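Local coordinates for putative secreted protein (Pseudomonas aeruginosa, PDB 3NPD) that is of unknown function but is probably a secreted virulence factor whose production is under quorum-sensing control, at residues R106-A109 against G110-R113. Sequence-based numbering, arbitrary orientation. Where two conformers were deposited one is given.
Sequences RFDA and GSCR. With EDO (1,2-ethanediol), chain H.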
loop_
_atom_site.group_PDB
_atom_site.type_symbol
_atom_site.label_atom_id
_atom_site.label_comp_id
_atom_site.label_asym_id
_atom_site.label_seq_id
_atom_site.Cartn_x
_atom_site.Cartn_y
_atom_site.Cartn_z
ATOM N N ARG A 106 3.932 1.026 6.151
ATOM C CA ARG A 106 2.584 1.154 6.682
ATOM C C ARG A 106 2.349 2.541 7.246
ATOM O O ARG A 106 3.227 3.147 7.929
ATOM C CB ARG A 106 2.354 0.169 7.810
ATOM C CG ARG A 106 2.532 -1.246 7.345
ATOM C CD ARG A 106 2.283 -2.301 8.435
ATOM N NE ARG A 106 2.404 -3.619 7.804
ATOM C CZ ARG A 106 3.543 -4.260 7.524
ATOM N NH1 ARG A 106 4.708 -3.740 7.819
ATOM N NH2 ARG A 106 3.520 -5.421 6.868
ATOM N N PHE A 107 1.112 3.004 7.066
ATOM C CA PHE A 107 0.692 4.318 7.513
ATOM C C PHE A 107 -0.653 4.246 8.191
ATOM O O PHE A 107 -1.583 3.656 7.635
ATOM C CB PHE A 107 0.582 5.300 6.332
ATOM C CG PHE A 107 1.854 5.439 5.551
ATOM C CD1 PHE A 107 2.164 4.516 4.493
ATOM C CD2 PHE A 107 2.797 6.410 5.888
ATOM C CE1 PHE A 107 3.375 4.624 3.799
ATOM C CE2 PHE A 107 4.037 6.501 5.168
ATOM C CZ PHE A 107 4.318 5.612 4.143
ATOM N N ASP A 108 -0.796 4.909 9.348
ATOM C CA ASP A 108 -2.097 5.064 10.034
ATOM C C ASP A 108 -2.361 6.551 10.240
ATOM O O ASP A 108 -1.561 7.396 9.778
ATOM C CB ASP A 108 -2.221 4.201 11.308
ATOM C CG ASP A 108 -1.287 4.622 12.463
ATOM O OD1 ASP A 108 -0.556 5.613 12.385
ATOM O OD2 ASP A 108 -1.296 3.885 13.480
ATOM N N ALA A 109 -3.487 6.890 10.864
ATOM C CA ALA A 109 -3.797 8.283 11.167
ATOM C C ALA A 109 -2.632 9.001 11.867
ATOM O O ALA A 109 -2.296 10.122 11.483
ATOM C CB ALA A 109 -5.130 8.418 12.004
ATOM N N GLY A 110 -2.012 8.317 12.841
ATOM C CA GLY A 110 -0.837 8.807 13.562
ATOM C C GLY A 110 0.299 9.193 12.633
ATOM O O GLY A 110 0.909 10.293 12.776
ATOM N N SER A 111 0.598 8.325 11.670
ATOM C CA SER A 111 1.642 8.605 10.662
ATOM C C SER A 111 1.414 9.933 9.943
ATOM O O SER A 111 2.340 10.717 9.731
ATOM C CB SER A 111 1.703 7.497 9.593
ATOM O OG SER A 111 1.791 6.205 10.157
ATOM N N CYS A 112 0.166 10.208 9.611
ATOM C CA CYS A 112 -0.164 11.406 8.844
ATOM C C CYS A 112 -0.036 12.696 9.644
ATOM O O CYS A 112 0.351 13.742 9.084
ATOM C CB CYS A 112 -1.503 11.230 8.117
ATOM S SG CYS A 112 -1.344 9.964 6.874
ATOM N N ARG A 113 -0.273 12.604 10.943
ATOM C CA ARG A 113 -0.063 13.742 11.845
ATOM C C ARG A 113 1.416 14.046 11.982
ATOM O O ARG A 113 1.812 15.199 11.905
ATOM C CB ARG A 113 -0.606 13.465 13.237
ATOM C CG ARG A 113 -2.080 13.332 13.297
ATOM C CD ARG A 113 -2.482 13.574 14.711
ATOM N NE ARG A 113 -2.455 12.324 15.436
ATOM C CZ ARG A 113 -1.479 11.878 16.214
ATOM N NH1 ARG A 113 -0.356 12.578 16.461
ATOM N NH2 ARG A 113 -1.686 10.700 16.783
HETATM C C1 EDO H . 5.341 7.870 11.594
HETATM O O1 EDO H . 5.202 7.638 10.179
HETATM C C2 EDO H . 5.138 6.584 12.347
HETATM O O2 EDO H . 3.796 6.113 12.133
#
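Asp108 and Ser111 trade side chains for backbone amides across a single tight turn. The amide N of Ser111 donates to Asp108 OD1 over 3.0 Å and approaches that oxygen nearly in line with the CG-OD1 bond. In return Asp108 N donates to Ser111 OG, likewise at 3.0 Å, in the straighter bond of the two, with an N-H...O angle of 166°. Each side chain is set for its task by its first torsion: Asp108 CG lies between its own backbone N and carbonyl carbon (chi1 67°), bending the carboxylate over the start of the helix, whereas Ser111 OG stands beside its own N and faces back toward Asp108 N. This reciprocal pair is a capping box, with Asp108 as N-cap of the short helix 109-112 that follows edge strand 101-107 at the end of the modelled chain. The carboxylate occupies the N-terminal end of the helix, where the helix dipole would probably stabilise its negative charge. Within the turn, Arg113 N donates to Ala109 O, in the carbonyl plane, while Cys112 N makes weak bonds to both Asp108 O and Ala109 O.

Ser111 OG also shares a hydrogen bond of 2.8 Å with O2 of a 1,2-ethanediol, probably from the crystallisation liquor and held in addition by Arg66. Ser111 CB meets the edge of the Phe107 ring, close to the ring plane, 4.0 Å from CD2. That buried ring packs on Leu69 and Tyr91 and makes a cation-pi contact with Arg66, while a disulfide from Cys112 to Cys74 ties the terminal turn to helix 62-74.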